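Local coordinates for uncharacterized protein (Bacteroides uniformis, PDB 4JPQ) that is of unknown function but probably binds carbohydrate through a family 9-like module, at residues L7-P18 / F53-L63; E91-Y102 / F208-L217. One frame throughout, in Å; residues are numbered along the deposited sequence.

Contact 1 (L7-P18 / F53-L63); sequences LSVKKVMCTASP and FRIAHTGREIL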
# COMPACT_ATOMS: atom_id res chain seq x y z
N LEU A 7 9.58 -1.30 11.51
CA LEU A 7 10.28 -0.65 10.41
C LEU A 7 10.74 0.75 10.73
O LEU A 7 9.99 1.50 11.36
CB LEU A 7 9.38 -0.53 9.18
CG LEU A 7 9.68 -1.41 7.98
CD1 LEU A 7 8.69 -1.06 6.88
CD2 LEU A 7 11.12 -1.22 7.49
N SER A 8 11.93 1.08 10.22
CA SER A 8 12.48 2.43 10.28
C SER A 8 12.20 3.03 8.90
O SER A 8 12.62 2.48 7.88
CB SER A 8 13.98 2.42 10.56
OG SER A 8 14.22 1.86 11.83
N VAL A 9 11.46 4.14 8.89
CA VAL A 9 11.14 4.87 7.69
C VAL A 9 12.16 6.01 7.66
O VAL A 9 11.99 7.01 8.38
CB VAL A 9 9.69 5.37 7.70
CG1 VAL A 9 9.34 6.04 6.38
CG2 VAL A 9 8.74 4.21 7.96
N LYS A 10 13.22 5.85 6.87
CA LYS A 10 14.29 6.85 6.75
C LYS A 10 13.78 8.13 6.08
O LYS A 10 12.88 8.06 5.23
CB LYS A 10 15.49 6.31 5.96
CG LYS A 10 16.31 5.21 6.64
CD LYS A 10 17.23 5.77 7.72
CE LYS A 10 18.18 4.72 8.30
NZ LYS A 10 17.48 3.74 9.17
N LYS A 11 14.32 9.28 6.48
CA LYS A 11 13.95 10.57 5.88
C LYS A 11 14.81 10.86 4.66
O LYS A 11 16.02 10.63 4.68
CB LYS A 11 14.08 11.76 6.85
CG LYS A 11 13.43 13.03 6.28
CD LYS A 11 13.42 14.24 7.18
CE LYS A 11 12.61 15.35 6.52
NZ LYS A 11 12.58 16.64 7.26
N VAL A 12 14.17 11.41 3.63
CA VAL A 12 14.79 11.85 2.39
C VAL A 12 14.48 13.35 2.25
O VAL A 12 13.35 13.76 2.50
CB VAL A 12 14.25 11.01 1.21
CG1 VAL A 12 14.77 11.53 -0.11
CG2 VAL A 12 14.64 9.54 1.41
N MSE A 13 15.46 14.13 1.79
CA MSE A 13 15.38 15.61 1.71
C MSE A 13 14.97 16.11 0.35
O MSE A 13 15.76 16.05 -0.60
CB MSE A 13 16.75 16.20 2.04
CG MSE A 13 17.46 15.61 3.26
SE MSE A 13 16.52 16.21 4.87
CE MSE A 13 17.32 14.66 5.79
N CYS A 14 13.75 16.63 0.24
CA CYS A 14 13.18 17.11 -1.02
C CYS A 14 12.59 18.48 -0.82
O CYS A 14 11.75 18.61 0.06
CB CYS A 14 12.02 16.20 -1.41
SG CYS A 14 12.37 14.45 -1.50
N THR A 15 12.99 19.48 -1.61
CA THR A 15 12.39 20.83 -1.52
C THR A 15 10.91 20.85 -1.95
O THR A 15 10.12 21.61 -1.40
CB THR A 15 13.11 21.89 -2.38
OG1 THR A 15 13.15 21.46 -3.75
CG2 THR A 15 14.51 22.14 -1.87
N ALA A 16 10.57 20.01 -2.94
CA ALA A 16 9.23 19.91 -3.51
C ALA A 16 8.72 18.47 -3.48
O ALA A 16 9.47 17.53 -3.23
CB ALA A 16 9.21 20.45 -4.95
N SER A 17 7.43 18.34 -3.76
CA SER A 17 6.77 17.05 -3.83
C SER A 17 7.29 16.27 -5.05
O SER A 17 7.21 16.78 -6.17
CB SER A 17 5.26 17.24 -3.98
OG SER A 17 4.60 16.00 -4.16
N PRO A 18 7.83 15.05 -4.85
CA PRO A 18 8.28 14.24 -5.98
C PRO A 18 7.13 13.61 -6.75
O PRO A 18 6.07 13.32 -6.18
CB PRO A 18 9.08 13.14 -5.30
CG PRO A 18 8.42 12.98 -3.99
CD PRO A 18 8.07 14.36 -3.57
N PHE A 53 8.78 -4.46 -0.94
CA PHE A 53 8.43 -3.05 -0.88
C PHE A 53 9.47 -2.24 -0.09
O PHE A 53 10.35 -2.81 0.52
CB PHE A 53 7.05 -2.88 -0.23
CG PHE A 53 7.05 -3.09 1.26
CD1 PHE A 53 7.09 -4.36 1.80
CD2 PHE A 53 7.00 -1.99 2.13
CE1 PHE A 53 7.09 -4.56 3.18
CE2 PHE A 53 7.00 -2.18 3.50
CZ PHE A 53 7.04 -3.46 4.03
N ARG A 54 9.34 -0.92 -0.14
CA ARG A 54 10.19 -0.04 0.66
C ARG A 54 9.49 1.29 0.87
O ARG A 54 8.65 1.69 0.08
CB ARG A 54 11.57 0.17 0.07
CG ARG A 54 11.58 0.76 -1.32
CD ARG A 54 12.99 0.97 -1.79
NE ARG A 54 13.01 1.44 -3.17
CZ ARG A 54 14.12 1.68 -3.88
NH1 ARG A 54 15.34 1.55 -3.35
NH2 ARG A 54 14.00 2.10 -5.13
N ILE A 55 9.88 1.94 1.95
CA ILE A 55 9.22 3.13 2.40
C ILE A 55 10.19 4.17 2.97
O ILE A 55 11.20 3.84 3.59
CB ILE A 55 8.12 2.73 3.43
CG1 ILE A 55 7.23 3.93 3.78
CG2 ILE A 55 8.72 2.04 4.67
CD1 ILE A 55 6.05 3.59 4.65
N ALA A 56 9.86 5.44 2.75
CA ALA A 56 10.62 6.59 3.25
C ALA A 56 9.70 7.79 3.36
O ALA A 56 8.51 7.66 3.05
CB ALA A 56 11.76 6.89 2.32
N HIS A 57 10.21 8.94 3.80
CA HIS A 57 9.39 10.14 3.89
C HIS A 57 10.14 11.43 3.67
O HIS A 57 11.34 11.51 3.90
CB HIS A 57 8.64 10.20 5.24
CG HIS A 57 9.51 10.52 6.42
ND1 HIS A 57 9.46 11.74 7.07
CD2 HIS A 57 10.44 9.79 7.07
CE1 HIS A 57 10.32 11.73 8.08
NE2 HIS A 57 10.93 10.56 8.10
N THR A 58 9.39 12.44 3.24
CA THR A 58 9.92 13.77 3.01
C THR A 58 9.65 14.74 4.17
O THR A 58 10.14 15.86 4.14
CB THR A 58 9.31 14.37 1.74
OG1 THR A 58 7.90 14.56 1.90
CG2 THR A 58 9.56 13.43 0.55
N GLY A 59 8.86 14.31 5.15
CA GLY A 59 8.43 15.18 6.25
C GLY A 59 6.96 15.55 6.00
O GLY A 59 6.14 15.50 6.92
N ARG A 60 6.65 15.92 4.76
CA ARG A 60 5.29 16.22 4.31
C ARG A 60 4.62 15.02 3.61
O ARG A 60 3.40 15.01 3.50
CB ARG A 60 5.29 17.40 3.31
CG ARG A 60 6.09 18.64 3.74
CD ARG A 60 6.04 19.76 2.71
NE ARG A 60 6.41 19.29 1.36
CZ ARG A 60 6.40 20.04 0.26
NH1 ARG A 60 6.08 21.33 0.30
NH2 ARG A 60 6.74 19.48 -0.91
N GLU A 61 5.39 14.04 3.13
CA GLU A 61 4.84 12.91 2.33
C GLU A 61 5.48 11.56 2.61
O GLU A 61 6.67 11.50 2.91
CB GLU A 61 5.08 13.21 0.84
CG GLU A 61 4.40 14.46 0.30
CD GLU A 61 5.27 15.24 -0.64
OE1 GLU A 61 6.32 15.77 -0.20
OE2 GLU A 61 4.89 15.32 -1.82
N ILE A 62 4.69 10.50 2.48
CA ILE A 62 5.16 9.11 2.61
C ILE A 62 5.37 8.61 1.18
O ILE A 62 4.48 8.77 0.34
CB ILE A 62 4.13 8.18 3.27
CG1 ILE A 62 3.81 8.66 4.68
CG2 ILE A 62 4.66 6.74 3.32
CD1 ILE A 62 2.68 7.91 5.36
N LEU A 63 6.52 7.97 0.96
CA LEU A 63 6.92 7.43 -0.32
C LEU A 63 6.95 5.91 -0.24
O LEU A 63 7.72 5.36 0.56
CB LEU A 63 8.32 7.94 -0.65
CG LEU A 63 8.55 9.45 -0.62
CD1 LEU A 63 9.99 9.74 -1.02
CD2 LEU A 63 7.59 10.19 -1.53
O HOH W 1 8.56 17.68 0.66

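Contact 2 (E91-Y102 / F208-L217); sequences EFFVSPEGDDRY and FHCPAFFGTL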
# COMPACT_ATOMS: atom_id res chain seq x y z
N GLU A 91 -1.41 -3.03 -1.39
CA GLU A 91 -2.14 -2.24 -0.40
C GLU A 91 -1.24 -1.76 0.75
O GLU A 91 -0.25 -2.41 1.08
CB GLU A 91 -3.30 -3.08 0.17
CG GLU A 91 -4.21 -3.74 -0.88
CD GLU A 91 -5.37 -4.55 -0.31
OE1 GLU A 91 -5.47 -4.71 0.92
OE2 GLU A 91 -6.19 -5.04 -1.10
N PHE A 92 -1.63 -0.62 1.33
CA PHE A 92 -0.99 -0.00 2.49
C PHE A 92 -2.10 0.44 3.45
O PHE A 92 -2.95 1.24 3.07
CB PHE A 92 -0.16 1.21 2.06
CG PHE A 92 0.42 2.02 3.21
CD1 PHE A 92 1.16 1.39 4.22
CD2 PHE A 92 0.29 3.41 3.25
CE1 PHE A 92 1.72 2.13 5.26
CE2 PHE A 92 0.87 4.15 4.28
CZ PHE A 92 1.58 3.51 5.29
N PHE A 93 -2.09 -0.11 4.66
CA PHE A 93 -3.07 0.21 5.70
C PHE A 93 -2.29 0.90 6.81
O PHE A 93 -1.21 0.42 7.16
CB PHE A 93 -3.73 -1.05 6.27
CG PHE A 93 -4.84 -1.64 5.42
CD1 PHE A 93 -4.69 -1.88 4.05
CD2 PHE A 93 -6.04 -2.05 6.03
CE1 PHE A 93 -5.72 -2.45 3.30
CE2 PHE A 93 -7.06 -2.62 5.29
CZ PHE A 93 -6.91 -2.82 3.92
N VAL A 94 -2.83 1.97 7.39
CA VAL A 94 -2.10 2.75 8.41
C VAL A 94 -3.01 3.59 9.33
O VAL A 94 -3.96 4.20 8.85
CB VAL A 94 -1.02 3.63 7.72
CG1 VAL A 94 -1.65 4.67 6.79
CG2 VAL A 94 -0.11 4.31 8.72
N SER A 95 -2.68 3.62 10.63
CA SER A 95 -3.35 4.43 11.66
C SER A 95 -2.27 5.43 12.09
O SER A 95 -1.25 5.03 12.64
CB SER A 95 -3.81 3.57 12.86
OG SER A 95 -4.29 4.37 13.94
N PRO A 96 -2.50 6.74 11.88
CA PRO A 96 -1.43 7.69 12.11
C PRO A 96 -1.32 8.39 13.47
O PRO A 96 -0.29 9.05 13.69
CB PRO A 96 -1.74 8.73 11.05
CG PRO A 96 -3.24 8.81 11.11
CD PRO A 96 -3.74 7.46 11.52
N GLU A 97 -2.31 8.27 14.36
CA GLU A 97 -2.29 9.04 15.62
C GLU A 97 -2.47 8.18 16.88
O GLU A 97 -2.71 8.73 17.95
CB GLU A 97 -3.40 10.12 15.56
CG GLU A 97 -3.04 11.55 16.01
CD GLU A 97 -2.58 12.44 14.84
OE1 GLU A 97 -1.39 12.35 14.44
OE2 GLU A 97 -3.40 13.25 14.34
N GLY A 98 -2.34 6.86 16.77
CA GLY A 98 -2.58 5.96 17.90
C GLY A 98 -4.02 5.90 18.42
O GLY A 98 -4.24 5.48 19.56
N ASP A 99 -4.99 6.35 17.61
CA ASP A 99 -6.43 6.26 17.94
C ASP A 99 -6.94 5.09 17.10
O ASP A 99 -6.16 4.46 16.36
CB ASP A 99 -7.19 7.58 17.69
CG ASP A 99 -7.28 7.98 16.21
OD1 ASP A 99 -6.32 7.73 15.44
OD2 ASP A 99 -8.31 8.57 15.84
N ASP A 100 -8.23 4.79 17.20
CA ASP A 100 -8.81 3.63 16.48
C ASP A 100 -9.06 3.84 15.00
O ASP A 100 -9.27 2.85 14.28
CB ASP A 100 -10.07 3.13 17.18
CG ASP A 100 -9.79 2.58 18.58
OD1 ASP A 100 -8.60 2.34 18.93
OD2 ASP A 100 -10.76 2.37 19.32
N ARG A 101 -9.04 5.08 14.53
CA ARG A 101 -9.23 5.35 13.11
C ARG A 101 -7.98 4.93 12.32
O ARG A 101 -6.84 5.10 12.78
CB ARG A 101 -9.50 6.83 12.84
CG ARG A 101 -10.84 7.34 13.33
CD ARG A 101 -11.01 8.75 12.73
NE ARG A 101 -11.92 9.68 13.42
CZ ARG A 101 -13.20 9.94 13.11
NH1 ARG A 101 -13.85 9.32 12.11
NH2 ARG A 101 -13.87 10.84 13.85
N TYR A 102 -8.22 4.35 11.15
CA TYR A 102 -7.14 3.93 10.23
C TYR A 102 -7.58 4.18 8.79
O TYR A 102 -8.77 4.43 8.53
CB TYR A 102 -6.75 2.44 10.41
CG TYR A 102 -7.77 1.47 9.89
CD1 TYR A 102 -8.91 1.13 10.65
CD2 TYR A 102 -7.63 0.89 8.63
CE1 TYR A 102 -9.87 0.24 10.15
CE2 TYR A 102 -8.59 0.01 8.12
CZ TYR A 102 -9.69 -0.32 8.88
OH TYR A 102 -10.61 -1.19 8.37
N PHE A 208 -7.99 -8.36 6.15
CA PHE A 208 -6.94 -7.34 6.22
C PHE A 208 -7.27 -6.13 7.08
O PHE A 208 -6.34 -5.42 7.47
CB PHE A 208 -6.56 -6.83 4.81
CG PHE A 208 -5.84 -7.82 3.91
CD1 PHE A 208 -4.98 -8.83 4.39
CD2 PHE A 208 -5.92 -7.64 2.53
CE1 PHE A 208 -4.31 -9.68 3.52
CE2 PHE A 208 -5.24 -8.49 1.66
CZ PHE A 208 -4.44 -9.50 2.16
N HIS A 209 -8.55 -5.87 7.36
CA HIS A 209 -8.96 -4.69 8.17
C HIS A 209 -8.84 -4.95 9.69
O HIS A 209 -9.81 -4.82 10.44
CB HIS A 209 -10.38 -4.28 7.76
CG HIS A 209 -10.48 -3.81 6.34
ND1 HIS A 209 -10.54 -2.48 6.00
CD2 HIS A 209 -10.52 -4.50 5.17
CE1 HIS A 209 -10.62 -2.36 4.68
NE2 HIS A 209 -10.60 -3.57 4.16
N CYS A 210 -7.61 -5.24 10.14
CA CYS A 210 -7.31 -5.67 11.52
C CYS A 210 -6.16 -4.89 12.16
O CYS A 210 -5.02 -5.36 12.17
CB CYS A 210 -7.02 -7.17 11.50
SG CYS A 210 -5.85 -7.62 10.21
N PRO A 211 -6.45 -3.69 12.70
CA PRO A 211 -5.47 -2.86 13.40
C PRO A 211 -4.67 -3.52 14.52
O PRO A 211 -3.54 -3.10 14.78
CB PRO A 211 -6.33 -1.73 13.98
CG PRO A 211 -7.44 -1.59 13.03
CD PRO A 211 -7.75 -2.99 12.59
N ALA A 212 -5.24 -4.52 15.19
CA ALA A 212 -4.52 -5.29 16.23
C ALA A 212 -3.25 -5.95 15.68
O ALA A 212 -2.27 -6.04 16.40
CB ALA A 212 -5.43 -6.34 16.84
N PHE A 213 -3.27 -6.38 14.41
CA PHE A 213 -2.14 -7.06 13.77
C PHE A 213 -1.18 -6.18 12.97
O PHE A 213 -0.21 -6.70 12.40
CB PHE A 213 -2.64 -8.27 12.96
CG PHE A 213 -3.18 -9.35 13.85
CD1 PHE A 213 -2.29 -10.22 14.50
CD2 PHE A 213 -4.55 -9.47 14.09
CE1 PHE A 213 -2.77 -11.21 15.34
CE2 PHE A 213 -5.04 -10.46 14.93
CZ PHE A 213 -4.15 -11.33 15.56
N PHE A 214 -1.41 -4.86 12.97
CA PHE A 214 -0.49 -3.93 12.31
C PHE A 214 0.87 -3.93 13.00
O PHE A 214 0.97 -4.13 14.21
CB PHE A 214 -0.94 -2.45 12.38
CG PHE A 214 -2.16 -2.07 11.57
CD1 PHE A 214 -2.63 -2.82 10.49
CD2 PHE A 214 -2.77 -0.84 11.84
CE1 PHE A 214 -3.75 -2.38 9.77
CE2 PHE A 214 -3.87 -0.39 11.12
CZ PHE A 214 -4.36 -1.16 10.08
N GLY A 215 1.90 -3.66 12.20
CA GLY A 215 3.28 -3.52 12.66
C GLY A 215 3.49 -2.07 13.02
O GLY A 215 2.56 -1.27 12.92
N THR A 216 4.72 -1.76 13.42
CA THR A 216 5.12 -0.42 13.86
C THR A 216 5.99 0.25 12.80
O THR A 216 6.86 -0.38 12.20
CB THR A 216 5.85 -0.49 15.20
OG1 THR A 216 5.00 -1.14 16.16
CG2 THR A 216 6.23 0.91 15.71
N LEU A 217 5.73 1.54 12.58
CA LEU A 217 6.44 2.35 11.59
C LEU A 217 7.04 3.56 12.29
O LEU A 217 6.32 4.48 12.67
CB LEU A 217 5.47 2.79 10.50
CG LEU A 217 4.73 1.67 9.76
CD1 LEU A 217 3.75 2.28 8.77
CD2 LEU A 217 5.67 0.72 9.05

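Contact 1 (L7-P18 / F53-L63)
The carbonyl oxygen of His57 is met by Lys11 and Val12. Val12 N bonds to His57 O at 2.8 Å, nearly straight (173° at the hydrogen). The CA-H of Lys11 makes a weaker contact with the same oxygen. His57 N gives a longer, more bent bond to Lys10 O, 3.2 Å. These bonds join strands 7-11 and 53-57 in parallel. Strand 53-57 then turns through Gly59 and Arg60 into strand 61-63, forming a beta-hairpin in what is probably the beta-sandwich of a family 9 carbohydrate-binding module. The His57 ring lies back against strand 7-11, its CG between backbone N and carbonyl carbon (chi1 73°). Lys11 CG sits over one face of the His57 ring in a CH-pi contact, 4.1 Å from the ring centroid. Val9 O lies at the ring edge, 3.4 Å from His57 CD2. The Lys11 chain runs on, extended, past Thr58, and its NZ pairs with Asp175. Apolar groups continue the contact at both ends. Leu7 CD1 is 3.8 Å from Ile55 CG2 and also touches the Phe53 ring. At the other end, Pro18 CG meets Leu63 CD2 of strand 61-63 at 3.8 Å. Glu61 OE1 takes a bond from Thr58 OG1 at 2.9 Å and another from a water. The same water makes weak bonds with Arg60 NE and Cys14 O.

Contact 2 (E91-Y102 / F208-L217)
Tyr102 OH and His209 ND1 share a hydrogen bond of 2.7 Å, and either could be the donor. With Phe93 they form an aromatic cluster. Phe93 and His209 make a T-shaped pair, ring planes 70° apart. The edge of Phe93 points at the imidazole face, and its CE2 lies over the centre of that ring. Tyr102 CG stands between backbone N and carbonyl carbon (chi1 72°), which turns the ring toward His209. His209 is the centre of an inverse gamma turn, with its side chain near a bound 3-cyclohexyl-1-propylsulfonic acid, probably from the crystallisation liquor but possibly marking a pocket. Phe208 N bonds to the same molecule. Phe214 packs against the stems of both rings: Phe214 CE1 is 3.7 Å from Phe93 CB, and Phe214 CE2 is 4.1 Å from Tyr102 CB. Pro211 CA lies over one face of the Phe214 ring, while Pro211 CG touches Tyr102 CD1 at 3.9 Å. Further out, Tyr184 meets Phe93 edge-to-face, and Arg124 makes a cation-pi contact with Tyr102. Ser95 OG bonds to Arg101 O at 2.9 Å, tying the loop ends before Tyr102. On the other side of strand 91-95, Leu217 CD1 reaches the Phe92 ring edge, 4.1 Å from Phe92 CE1.

In the fold
The two contacts lie with their centres about 19 Å apart and meet through neighbouring strands. Strand 6-11 of contact 1 runs parallel to strand 215-219 of contact 2. Leu7 N lies 2.9 Å from Thr216 O, a probable hydrogen bond, and Leu7 also packs on Leu217. Contact 1 is partly buried and runs out into exposed loop residues. Contact 2 is mostly buried, with His209 its exposed residue. Their chemistry differs accordingly. Contact 1 joins adjacent strands by backbone bonds, with a carboxylate and water at its hairpin end. Contact 2 relies on side chains, chiefly aromatic rings. Strand 178-186 pairs with both of its strands, 89-95 and 215-219.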